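PDB 3MY9: muconate cycloisomerase from Azorhizobium caulinodans, which belongs to the enolase superfamily, pairing an N-terminal capping domain with a C-terminal TIM-barrel-like domain that binds a magnesium ion. Local coordinates for residues Trp51-Pro56 against Gly304-Ala309; Met167-Lys172 against Leu196-Ala201; Thr220-Pro225 against Leu241-Leu246; Leu246-Cys251 against Ala268-Ile273. All coordinates share one frame; numbering follows the deposited sequence.

Contact 1: Trp51-Pro56 against Gly304-Ala309; sequences WGEAAP and GGIALA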
loop_
_atom_site.group_PDB
_atom_site.type_symbol
_atom_site.label_atom_id
_atom_site.label_comp_id
_atom_site.label_asym_id
_atom_site.label_seq_id
_atom_site.Cartn_x
_atom_site.Cartn_y
_atom_site.Cartn_z
ATOM N N TRP A 51 -15.863 47.502 0.371
ATOM C CA TRP A 51 -14.534 47.522 0.964
ATOM C C TRP A 51 -13.945 46.124 1.102
ATOM O O TRP A 51 -14.657 45.146 1.326
ATOM C CB TRP A 51 -14.571 48.221 2.329
ATOM C CG TRP A 51 -14.764 49.732 2.214
ATOM C CD1 TRP A 51 -15.940 50.403 2.091
ATOM C CD2 TRP A 51 -13.736 50.731 2.223
ATOM N NE1 TRP A 51 -15.711 51.760 2.024
ATOM C CE2 TRP A 51 -14.364 51.982 2.108
ATOM C CE3 TRP A 51 -12.339 50.684 2.337
ATOM C CZ2 TRP A 51 -13.648 53.175 2.073
ATOM C CZ3 TRP A 51 -11.631 51.863 2.321
ATOM C CH2 TRP A 51 -12.284 53.096 2.180
ATOM N N GLY A 52 -12.630 46.056 0.937
ATOM C CA GLY A 52 -11.855 44.865 1.220
ATOM C C GLY A 52 -10.594 45.241 1.963
ATOM O O GLY A 52 -10.170 46.396 1.951
ATOM N N GLU A 53 -9.998 44.257 2.612
ATOM C CA GLU A 53 -8.785 44.459 3.390
ATOM C C GLU A 53 -7.875 43.272 3.150
ATOM O O GLU A 53 -8.333 42.138 3.183
ATOM C CB GLU A 53 -9.119 44.583 4.880
ATOM C CG GLU A 53 -7.930 44.464 5.819
ATOM C CD GLU A 53 -8.158 45.164 7.149
ATOM O OE1 GLU A 53 -9.330 45.272 7.578
ATOM O OE2 GLU A 53 -7.160 45.608 7.763
ATOM N N ALA A 54 -6.604 43.555 2.889
ATOM C CA ALA A 54 -5.576 42.537 2.764
ATOM C C ALA A 54 -4.825 42.440 4.085
ATOM O O ALA A 54 -4.087 43.351 4.460
ATOM C CB ALA A 54 -4.615 42.881 1.618
ATOM N N ALA A 55 -5.039 41.340 4.798
ATOM C CA ALA A 55 -4.357 41.088 6.056
ATOM C C ALA A 55 -3.311 40.009 5.820
ATOM O O ALA A 55 -3.663 38.884 5.478
ATOM C CB ALA A 55 -5.346 40.627 7.103
ATOM N N PRO A 56 -2.021 40.356 5.950
ATOM C CA PRO A 56 -0.990 39.312 5.990
ATOM C C PRO A 56 -1.122 38.314 7.148
ATOM O O PRO A 56 -1.951 38.489 8.053
ATOM C CB PRO A 56 0.306 40.113 6.105
ATOM C CG PRO A 56 0.013 41.368 5.318
ATOM C CD PRO A 56 -1.456 41.666 5.570
ATOM N N GLY A 304 -8.811 43.755 12.202
ATOM C CA GLY A 304 -9.202 44.807 11.283
ATOM C C GLY A 304 -10.627 44.551 10.831
ATOM O O GLY A 304 -10.952 43.465 10.351
ATOM N N GLY A 305 -11.474 45.559 10.990
ATOM C CA GLY A 305 -12.913 45.363 10.930
ATOM C C GLY A 305 -13.422 44.808 9.620
ATOM O O GLY A 305 -14.401 44.069 9.607
ATOM N N ILE A 306 -12.752 45.163 8.526
ATOM C CA ILE A 306 -13.191 44.786 7.191
ATOM C C ILE A 306 -12.899 43.318 6.935
ATOM O O ILE A 306 -13.763 42.584 6.460
ATOM C CB ILE A 306 -12.534 45.662 6.101
ATOM C CG1 ILE A 306 -12.853 47.132 6.338
ATOM C CG2 ILE A 306 -13.035 45.246 4.718
ATOM C CD1 ILE A 306 -12.112 48.076 5.420
ATOM N N ALA A 307 -11.683 42.885 7.253
ATOM C CA ALA A 307 -11.304 41.481 7.114
ATOM C C ALA A 307 -12.057 40.583 8.104
ATOM O O ALA A 307 -12.363 39.413 7.807
ATOM C CB ALA A 307 -9.796 41.326 7.321
ATOM N N LEU A 308 -12.314 41.117 9.289
ATOM C CA LEU A 308 -13.061 40.392 10.302
ATOM C C LEU A 308 -14.510 40.209 9.882
ATOM O O LEU A 308 -15.086 39.169 10.117
ATOM C CB LEU A 308 -13.014 41.143 11.623
ATOM C CG LEU A 308 -13.785 40.527 12.786
ATOM C CD1 LEU A 308 -13.334 39.104 13.034
ATOM C CD2 LEU A 308 -13.563 41.400 14.007
ATOM N N ALA A 309 -15.101 41.220 9.267
ATOM C CA ALA A 309 -16.488 41.117 8.776
ATOM C C ALA A 309 -16.561 39.992 7.740
ATOM O O ALA A 309 -17.450 39.150 7.769
ATOM C CB ALA A 309 -16.955 42.459 8.167
#
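G304, at the N-cap position of helix 305-316, meets the carboxylate of E53. The contact joins the two domains of an enolase-superfamily fold: strand 49-54 belongs to the N-terminal capping domain, and the helix to the barrel domain. Strand 51-54 and helix segment 305-309 run nearly at right angles, 99° apart, with axes 6.9 Å apart at the closest point. The carbonyl carbon of G304 lies 3.6 Å from E53 OE1. G304 has no side chain, which leaves room for the E53 carboxylate beside its CA. I306 touches three strand residues, W51, G52 and E53. I306 CG2 lies 3.7 Å from G52 C. Its CD1 meets W51 obliquely, at 4.0 Å from CB. The CB of I306 packs against E53. A307 lies opposite E53, and its methyl CB rests 3.9 Å from E53 CG. The E53 chain is extended, with CG anti to the backbone N (chi1 166°), which carries the carboxylate out over the first turn of the helix. The start of a helix would probably suit this negative group. The stronger partners of the carboxylate lie elsewhere: OE2 forms a salt bridge with R37 and accepts a hydrogen bond from W302 NE1. Across the contact, A307 N gives E53 OE1 a weak hydrogen bond, 3.4 Å long.

Contact 2: Met167-Lys172 against Leu196-Ala201; sequences MKTGVK and LDFNQA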
loop_
_atom_site.group_PDB
_atom_site.type_symbol
_atom_site.label_atom_id
_atom_site.label_comp_id
_atom_site.label_asym_id
_atom_site.label_seq_id
_atom_site.Cartn_x
_atom_site.Cartn_y
_atom_site.Cartn_z
ATOM N N MET A 167 -5.149 26.740 25.468
ATOM C CA MET A 167 -3.951 26.890 26.297
ATOM C C MET A 167 -2.752 26.759 25.361
ATOM O O MET A 167 -2.645 25.793 24.618
ATOM C CB MET A 167 -3.900 25.820 27.423
ATOM C CG MET A 167 -2.848 26.062 28.581
ATOM S SD MET A 167 -2.588 24.549 29.592
ATOM C CE MET A 167 -1.044 24.987 30.385
ATOM N N LYS A 168 -1.866 27.750 25.404
ATOM C CA LYS A 168 -0.573 27.638 24.796
ATOM C C LYS A 168 0.277 26.655 25.615
ATOM O O LYS A 168 0.410 26.771 26.834
ATOM C CB LYS A 168 0.069 29.011 24.746
ATOM C CG LYS A 168 1.236 29.161 23.824
ATOM C CD LYS A 168 1.602 30.668 23.732
ATOM C CE LYS A 168 3.086 30.915 23.492
ATOM N NZ LYS A 168 3.618 32.109 24.271
ATOM N N THR A 169 0.830 25.651 24.950
ATOM C CA THR A 169 1.559 24.611 25.657
ATOM C C THR A 169 2.931 24.476 25.024
ATOM O O THR A 169 3.161 24.974 23.925
ATOM C CB THR A 169 0.822 23.252 25.541
ATOM O OG1 THR A 169 0.446 23.052 24.192
ATOM C CG2 THR A 169 -0.422 23.183 26.406
ATOM N N GLY A 170 3.821 23.754 25.702
ATOM C CA GLY A 170 5.178 23.584 25.262
ATOM C C GLY A 170 5.999 24.835 25.503
ATOM O O GLY A 170 6.993 25.036 24.816
ATOM N N VAL A 171 5.581 25.658 26.477
ATOM C CA VAL A 171 6.265 26.911 26.817
ATOM C C VAL A 171 6.865 26.879 28.223
ATOM O O VAL A 171 7.953 27.402 28.447
ATOM C CB VAL A 171 5.321 28.137 26.708
ATOM C CG1 VAL A 171 5.991 29.425 27.337
ATOM C CG2 VAL A 171 4.930 28.384 25.248
ATOM N N LYS A 172 6.126 26.315 29.170
ATOM C CA LYS A 172 6.626 26.096 30.519
ATOM C C LYS A 172 7.057 24.644 30.644
ATOM O O LYS A 172 6.639 23.803 29.830
ATOM C CB LYS A 172 5.541 26.433 31.537
ATOM C CG LYS A 172 4.936 27.826 31.344
ATOM C CD LYS A 172 3.881 28.150 32.399
ATOM C CE LYS A 172 2.845 29.134 31.832
ATOM N NZ LYS A 172 2.106 29.898 32.874
ATOM N N LEU A 196 -5.577 22.803 23.237
ATOM C CA LEU A 196 -4.150 23.068 23.493
ATOM C C LEU A 196 -3.471 23.422 22.179
ATOM O O LEU A 196 -3.801 22.864 21.142
ATOM C CB LEU A 196 -3.432 21.847 24.077
ATOM C CG LEU A 196 -4.107 21.142 25.263
ATOM C CD1 LEU A 196 -3.253 19.936 25.760
ATOM C CD2 LEU A 196 -4.301 22.115 26.398
ATOM N N ASP A 197 -2.485 24.295 22.233
ATOM C CA ASP A 197 -1.747 24.680 21.047
ATOM C C ASP A 197 -0.255 24.665 21.328
ATOM O O ASP A 197 0.202 25.433 22.140
ATOM C CB ASP A 197 -2.175 26.089 20.651
ATOM C CG ASP A 197 -1.672 26.508 19.283
ATOM O OD1 ASP A 197 -2.193 27.531 18.796
ATOM O OD2 ASP A 197 -0.823 25.801 18.676
ATOM N N PHE A 198 0.504 23.806 20.650
ATOM C CA PHE A 198 1.966 23.782 20.861
ATOM C C PHE A 198 2.738 24.762 19.955
ATOM O O PHE A 198 3.937 24.863 20.035
ATOM C CB PHE A 198 2.505 22.364 20.668
ATOM C CG PHE A 198 2.210 21.441 21.816
ATOM C CD1 PHE A 198 3.093 21.340 22.867
ATOM C CD2 PHE A 198 1.046 20.680 21.837
ATOM C CE1 PHE A 198 2.833 20.481 23.935
ATOM C CE2 PHE A 198 0.771 19.832 22.907
ATOM C CZ PHE A 198 1.668 19.740 23.960
ATOM N N ASN A 199 2.026 25.466 19.094
ATOM C CA ASN A 199 2.619 26.407 18.116
ATOM C C ASN A 199 3.831 25.815 17.370
ATOM O O ASN A 199 4.894 26.417 17.291
ATOM C CB ASN A 199 2.888 27.746 18.806
ATOM C CG ASN A 199 1.571 28.538 19.061
ATOM O OD1 ASN A 199 0.925 29.018 18.110
ATOM N ND2 ASN A 199 1.172 28.654 20.340
ATOM N N GLN A 200 3.656 24.592 16.869
ATOM C CA GLN A 200 4.705 23.876 16.118
ATOM C C GLN A 200 6.025 23.662 16.883
ATOM O O GLN A 200 7.037 23.320 16.263
ATOM C CB GLN A 200 5.043 24.624 14.817
ATOM C CG GLN A 200 3.840 25.041 13.974
ATOM C CD GLN A 200 4.277 25.806 12.710
ATOM O OE1 GLN A 200 4.746 25.213 11.734
ATOM N NE2 GLN A 200 4.125 27.126 12.743
ATOM N N ALA A 201 6.029 23.834 18.202
ATOM C CA ALA A 201 7.281 23.845 18.957
ATOM C C ALA A 201 7.858 22.441 19.237
ATOM O O ALA A 201 9.004 22.326 19.611
ATOM C CB ALA A 201 7.109 24.621 20.282
#
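T169 and D197 are joined by the backbone where two parallel strands of the TIM-barrel-like domain end. Strands 164-168 and 193-197 are neighbours, linked by helix 174-188 in a beta-alpha-beta unit. M167 pairs with L196, and K168 with D197. Two backbone hydrogen bonds tie them. D197 N donates to M167 O at 2.8 Å, and T169 N donates to D197 O at 2.9 Å. T169 OG1 adds a weak bond to the same oxygen.

The apolar contacts lie on the face that holds M167 and L196. L196 CD2 touches M167 CB at 3.9 Å, and it also meets T169 CG2. I180 and L181 of helix 174-188 cover M167 from outside the contact.

D197 turns its side chain to the other face, where OD1 forms a salt bridge with K166. Its OD2 accepts from N199 N at 2.9 Å, which makes an Asx turn. The K168 and N199 side chains cross at about a right angle, with K168 CG 3.5 Å from N199 ND2.

The aromatic contact lies just past the ends of the strands. T169 CB makes a CH-pi contact over one face of the F198 ring. T169 OG1 stands between its backbone N and carbonyl carbon (chi1 47°), and this sets it 3.2 Å above the plane of the F198 ring, over its centre.

Contact 3: Thr220-Pro225 against Leu241-Leu246; sequences TFIEQP and LDTPIL. With MG (magnesium ion), chain C; MG (magnesium ion), chain B.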
loop_
_atom_site.group_PDB
_atom_site.type_symbol
_atom_site.label_atom_id
_atom_site.label_comp_id
_atom_site.label_asym_id
_atom_site.label_seq_id
_atom_site.Cartn_x
_atom_site.Cartn_y
_atom_site.Cartn_z
ATOM N N THR A 220 -10.308 19.134 23.563
ATOM C CA THR A 220 -11.135 19.041 22.352
ATOM C C THR A 220 -10.270 18.838 21.134
ATOM O O THR A 220 -10.624 18.078 20.268
ATOM C CB THR A 220 -12.040 20.275 22.222
ATOM O OG1 THR A 220 -12.916 20.256 23.337
ATOM C CG2 THR A 220 -12.867 20.285 20.900
ATOM N N PHE A 221 -9.132 19.511 21.061
ATOM C CA PHE A 221 -8.141 19.183 20.038
ATOM C C PHE A 221 -6.782 19.682 20.454
ATOM O O PHE A 221 -6.663 20.511 21.348
ATOM C CB PHE A 221 -8.533 19.699 18.624
ATOM C CG PHE A 221 -8.642 21.238 18.476
ATOM C CD1 PHE A 221 -7.516 22.063 18.568
ATOM C CD2 PHE A 221 -9.861 21.829 18.135
ATOM C CE1 PHE A 221 -7.615 23.452 18.391
ATOM C CE2 PHE A 221 -9.976 23.221 17.957
ATOM C CZ PHE A 221 -8.865 24.043 18.096
ATOM N N ILE A 222 -5.758 19.173 19.790
ATOM C CA ILE A 222 -4.382 19.647 19.966
ATOM C C ILE A 222 -3.924 20.216 18.624
ATOM O O ILE A 222 -4.004 19.536 17.600
ATOM C CB ILE A 222 -3.471 18.508 20.387
ATOM C CG1 ILE A 222 -3.898 17.971 21.774
ATOM C CG2 ILE A 222 -2.023 18.968 20.395
ATOM C CD1 ILE A 222 -3.211 16.688 22.157
ATOM N N GLU A 223 -3.517 21.481 18.614
ATOM C CA GLU A 223 -3.169 22.159 17.357
ATOM C C GLU A 223 -1.701 22.038 16.970
ATOM O O GLU A 223 -0.808 22.356 17.764
ATOM C CB GLU A 223 -3.594 23.641 17.408
ATOM C CG GLU A 223 -3.155 24.479 16.208
ATOM C CD GLU A 223 -3.877 25.837 16.125
ATOM O OE1 GLU A 223 -4.776 26.123 16.949
ATOM O OE2 GLU A 223 -3.523 26.636 15.245
ATOM N N GLN A 224 -1.487 21.537 15.751
ATOM C CA GLN A 224 -0.208 21.508 15.044
ATOM C C GLN A 224 1.013 21.437 15.977
ATOM O O GLN A 224 1.781 22.390 16.098
ATOM C CB GLN A 224 -0.140 22.752 14.105
ATOM C CG GLN A 224 0.951 22.753 13.058
ATOM C CD GLN A 224 0.610 21.831 11.869
ATOM O OE1 GLN A 224 -0.520 21.835 11.396
ATOM N NE2 GLN A 224 1.584 21.048 11.398
ATOM N N PRO A 225 1.218 20.276 16.604
ATOM C CA PRO A 225 2.315 20.184 17.555
ATOM C C PRO A 225 3.716 20.285 16.927
ATOM O O PRO A 225 4.644 20.712 17.607
ATOM C CB PRO A 225 2.089 18.824 18.239
ATOM C CG PRO A 225 1.171 18.034 17.282
ATOM C CD PRO A 225 0.323 19.099 16.644
ATOM N N LEU A 241 -3.382 8.610 19.077
ATOM C CA LEU A 241 -4.123 9.342 20.089
ATOM C C LEU A 241 -5.595 9.482 19.787
ATOM O O LEU A 241 -6.008 9.770 18.646
ATOM C CB LEU A 241 -3.485 10.707 20.332
ATOM C CG LEU A 241 -2.008 10.698 20.771
ATOM C CD1 LEU A 241 -1.342 12.021 20.525
ATOM C CD2 LEU A 241 -1.898 10.311 22.212
ATOM N N ASP A 242 -6.391 9.293 20.839
ATOM C CA ASP A 242 -7.810 9.557 20.811
ATOM C C ASP A 242 -8.147 11.031 20.556
ATOM O O ASP A 242 -9.051 11.338 19.793
ATOM C CB ASP A 242 -8.450 9.135 22.144
ATOM C CG ASP A 242 -8.422 7.611 22.381
ATOM O OD1 ASP A 242 -7.960 6.824 21.509
ATOM O OD2 ASP A 242 -8.901 7.210 23.465
ATOM N N THR A 243 -7.436 11.927 21.245
ATOM C CA THR A 243 -7.593 13.360 21.047
ATOM C C THR A 243 -7.396 13.800 19.596
ATOM O O THR A 243 -6.414 13.448 18.978
ATOM C CB THR A 243 -6.592 14.185 21.900
ATOM O OG1 THR A 243 -6.831 13.926 23.278
ATOM C CG2 THR A 243 -6.768 15.682 21.616
ATOM N N PRO A 244 -8.340 14.576 19.053
ATOM C CA PRO A 244 -8.173 15.071 17.684
ATOM C C PRO A 244 -6.911 15.949 17.518
ATOM O O PRO A 244 -6.603 16.773 18.372
ATOM C CB PRO A 244 -9.439 15.896 17.470
ATOM C CG PRO A 244 -10.485 15.146 18.286
ATOM C CD PRO A 244 -9.704 14.826 19.566
ATOM N N ILE A 245 -6.188 15.730 16.436
ATOM C CA ILE A 245 -5.093 16.562 16.063
ATOM C C ILE A 245 -5.586 17.526 14.999
ATOM O O ILE A 245 -6.131 17.096 13.998
ATOM C CB ILE A 245 -3.958 15.735 15.495
ATOM C CG1 ILE A 245 -3.413 14.739 16.543
ATOM C CG2 ILE A 245 -2.833 16.657 14.992
ATOM C CD1 ILE A 245 -2.670 15.423 17.686
ATOM N N LEU A 246 -5.332 18.824 15.175
ATOM C CA LEU A 246 -5.796 19.818 14.202
ATOM C C LEU A 246 -4.621 20.337 13.405
ATOM O O LEU A 246 -3.590 20.717 13.967
ATOM C CB LEU A 246 -6.557 20.935 14.918
ATOM C CG LEU A 246 -6.951 22.389 14.507
ATOM C CD1 LEU A 246 -5.953 23.132 13.603
ATOM C CD2 LEU A 246 -8.385 22.530 14.012
HETATM MG MG MG C . -1.823 27.887 14.677
HETATM MG MG MG B . -6.519 9.863 16.642
HETATM O O HOH W 1 -8.506 10.495 17.325
HETATM O O HOH W 2 -6.066 11.935 16.729
HETATM O O HOH W 3 -7.190 8.002 16.838
HETATM O O HOH W 4 -7.310 10.178 14.679
HETATM O O HOH W 5 -0.328 29.071 13.931
#
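F221 and L246 form the dense part of this contact. They lie side by side and point the same way. L246 CG sits over one face of the F221 ring in a CH-pi contact, 4.2 Å from the ring centroid and offset toward the rim. F221 has chi1 at 63°, with CG between the backbone N and the carbonyl carbon, and this places the ring beneath the leucine. L246 CD1 also touches CG of E223. On the other face of the sheet, I222 CB meets I245 CD1. The I222 and T243 side chains cross at about a right angle, with I222 CG1 3.7 Å from T243 CG2.

Three backbone hydrogen bonds run alongside. I222 N donates to P244 O, L246 N to I222 O and Q224 N to L246 O. These bonds pair parallel strands 222-223 and 245-247 of the TIM-barrel-like domain, which helix 231-240 connects as a beta-alpha-beta unit. At one end of the pair, E223 reaches a magnesium ion. Its chain is extended, with CG anti to the backbone N (chi1 174°), and OE2 binds the metal at 2.2 Å. D248 is the other protein ligand, and K166 forms a salt bridge with E223 OE1.

The opposite end is looser and wetter. L241 O binds a second magnesium ion at 2.1 Å. A238 O and four waters complete that site. One of these waters donates to D242 O and another to T243 O, each at 2.7 Å. D242 OD2 forms a salt bridge with R212 of the second subunit, and F205 of that subunit packs on P244.

Contact 4: Leu246-Cys251 against Ala268-Ile273; sequences LADESC and AISVKI. With MG (magnesium ion), chain C.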
loop_
_atom_site.group_PDB
_atom_site.type_symbol
_atom_site.label_atom_id
_atom_site.label_comp_id
_atom_site.label_asym_id
_atom_site.label_seq_id
_atom_site.Cartn_x
_atom_site.Cartn_y
_atom_site.Cartn_z
ATOM N N LEU A 246 -5.332 18.824 15.175
ATOM C CA LEU A 246 -5.796 19.818 14.202
ATOM C C LEU A 246 -4.621 20.337 13.405
ATOM O O LEU A 246 -3.590 20.717 13.967
ATOM C CB LEU A 246 -6.557 20.935 14.918
ATOM C CG LEU A 246 -6.951 22.389 14.507
ATOM C CD1 LEU A 246 -5.953 23.132 13.603
ATOM C CD2 LEU A 246 -8.385 22.530 14.012
ATOM N N ALA A 247 -4.777 20.350 12.091
ATOM C CA ALA A 247 -3.748 20.874 11.209
ATOM C C ALA A 247 -3.965 22.364 11.042
ATOM O O ALA A 247 -5.096 22.810 10.802
ATOM C CB ALA A 247 -3.793 20.192 9.873
ATOM N N ASP A 248 -2.884 23.136 11.200
ATOM C CA ASP A 248 -2.918 24.548 10.880
ATOM C C ASP A 248 -1.957 24.788 9.724
ATOM O O ASP A 248 -2.382 24.768 8.558
ATOM C CB ASP A 248 -2.614 25.413 12.117
ATOM C CG ASP A 248 -2.718 26.923 11.832
ATOM O OD1 ASP A 248 -3.085 27.316 10.693
ATOM O OD2 ASP A 248 -2.402 27.713 12.756
ATOM N N GLU A 249 -0.665 24.936 10.009
ATOM C CA GLU A 249 0.305 25.156 8.947
ATOM C C GLU A 249 0.436 23.970 7.963
ATOM O O GLU A 249 0.851 24.170 6.820
ATOM C CB GLU A 249 1.670 25.556 9.521
ATOM C CG GLU A 249 1.723 27.010 10.033
ATOM C CD GLU A 249 1.126 27.190 11.449
ATOM O OE1 GLU A 249 0.829 26.185 12.153
ATOM O OE2 GLU A 249 0.980 28.358 11.871
ATOM N N SER A 250 0.049 22.758 8.378
ATOM C CA SER A 250 -0.062 21.614 7.441
ATOM C C SER A 250 -1.189 21.738 6.435
ATOM O O SER A 250 -1.253 20.954 5.523
ATOM C CB SER A 250 -0.273 20.282 8.170
ATOM O OG SER A 250 0.875 19.873 8.856
ATOM N N CYS A 251 -2.124 22.659 6.628
ATOM C CA CYS A 251 -3.227 22.790 5.707
ATOM C C CYS A 251 -3.583 24.255 5.392
ATOM O O CYS A 251 -4.352 24.919 6.131
ATOM C CB CYS A 251 -4.427 22.036 6.250
ATOM S SG CYS A 251 -5.789 21.974 5.052
ATOM N N ALA A 268 -8.978 17.520 12.020
ATOM C CA ALA A 268 -9.671 18.835 11.910
ATOM C C ALA A 268 -8.660 19.795 11.300
ATOM O O ALA A 268 -7.458 19.525 11.344
ATOM C CB ALA A 268 -10.133 19.365 13.291
ATOM N N ILE A 269 -9.143 20.862 10.669
ATOM C CA ILE A 269 -8.258 21.833 10.035
ATOM C C ILE A 269 -8.669 23.250 10.426
ATOM O O ILE A 269 -9.838 23.515 10.681
ATOM C CB ILE A 269 -8.264 21.702 8.511
ATOM C CG1 ILE A 269 -9.637 22.086 7.932
ATOM C CG2 ILE A 269 -7.841 20.285 8.054
ATOM C CD1 ILE A 269 -9.660 22.129 6.468
ATOM N N SER A 270 -7.717 24.168 10.494
ATOM C CA SER A 270 -8.073 25.584 10.632
ATOM C C SER A 270 -8.099 26.185 9.243
ATOM O O SER A 270 -7.183 25.978 8.473
ATOM C CB SER A 270 -7.067 26.326 11.491
ATOM O OG SER A 270 -5.777 26.101 10.951
ATOM N N VAL A 271 -9.161 26.918 8.938
ATOM C CA VAL A 271 -9.360 27.522 7.632
ATOM C C VAL A 271 -8.889 28.975 7.695
ATOM O O VAL A 271 -9.354 29.757 8.528
ATOM C CB VAL A 271 -10.854 27.504 7.200
ATOM C CG1 VAL A 271 -11.479 26.159 7.449
ATOM C CG2 VAL A 271 -11.628 28.534 7.959
ATOM N N LYS A 272 -7.940 29.307 6.827
ATOM C CA LYS A 272 -7.336 30.634 6.757
ATOM C C LYS A 272 -7.882 31.293 5.511
ATOM O O LYS A 272 -7.435 30.964 4.424
ATOM C CB LYS A 272 -5.812 30.494 6.610
ATOM C CG LYS A 272 -5.005 30.371 7.895
ATOM C CD LYS A 272 -5.005 28.963 8.467
ATOM C CE LYS A 272 -4.083 28.011 7.674
ATOM N NZ LYS A 272 -4.259 26.648 8.234
ATOM N N ILE A 273 -8.829 32.220 5.657
ATOM C CA ILE A 273 -9.510 32.784 4.496
ATOM C C ILE A 273 -8.476 33.251 3.488
ATOM O O ILE A 273 -8.532 32.867 2.327
ATOM C CB ILE A 273 -10.446 33.935 4.826
ATOM C CG1 ILE A 273 -11.718 33.433 5.528
ATOM C CG2 ILE A 273 -10.864 34.625 3.548
ATOM C CD1 ILE A 273 -11.482 32.338 6.589
HETATM MG MG MG C . -1.823 27.887 14.677
HETATM O O HOH W 5 -0.328 29.071 13.931
HETATM O O HOH W 6 -0.318 26.372 14.512
HETATM O O HOH W 7 -1.005 28.198 16.534
HETATM O O HOH W 8 -2.942 29.842 14.930
#
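The ammonium group of K272 is gripped by D248 and C251 across the contact. NZ donates to D248 O and to C251 O, each at 2.7 Å. It also forms a salt bridge with D248 OD1 at 2.8 Å, meeting the lone pair that faces away from OD2. S270 O and OG, within its own segment, accept from it too. Five acceptors thus share its few N-H groups. This cluster lies just beyond parallel strands 245-247 and 268-270 of the TIM-barrel-like domain. Helix 254-263 links them as a beta-alpha-beta unit.

A247 N donates to A268 O, and S270 N to A247 O. L246 CD2 touches A268 CB on one face of the sheet. On the other, C251 SG packs on I269 CG2 at 4.0 Å.

The K272 chain bends at chi2 and chi3 (81° and 75°), which folds NZ back over the D248-C251 turn. D248 O is held from opposite faces of its plane, by NZ and by C251 N. Holding OD1 probably helps to fix the D248 carboxylate, which leaves OD2 for the magnesium ion. E249 serves as second shell, accepting hydrogen bonds from two metal-bound waters. OD2 of D248 binds the metal at 2.0 Å.

In the fold
Contact 1 ties the two domains across a long stretch of chain, and the other three are nested inside the loop it closes. They follow in series: contact 2, contact 3, contact 4. All three lie in the barrel sheet and join neighbouring strands 164-168, 193-197, 222-223, 245-247 and 268-270. Contacts 3 and 4 share L246 and bring E223 and D248, from the ends of adjacent strands, to the same magnesium ion. Their centres are 12 Å apart, as are those of contacts 2 and 3. Q224 reaches from contact 3 to D248 and S250. Contact 1 lies across the chain's centre from contacts 2 and 3; its centre is 20 Å from that of contact 4.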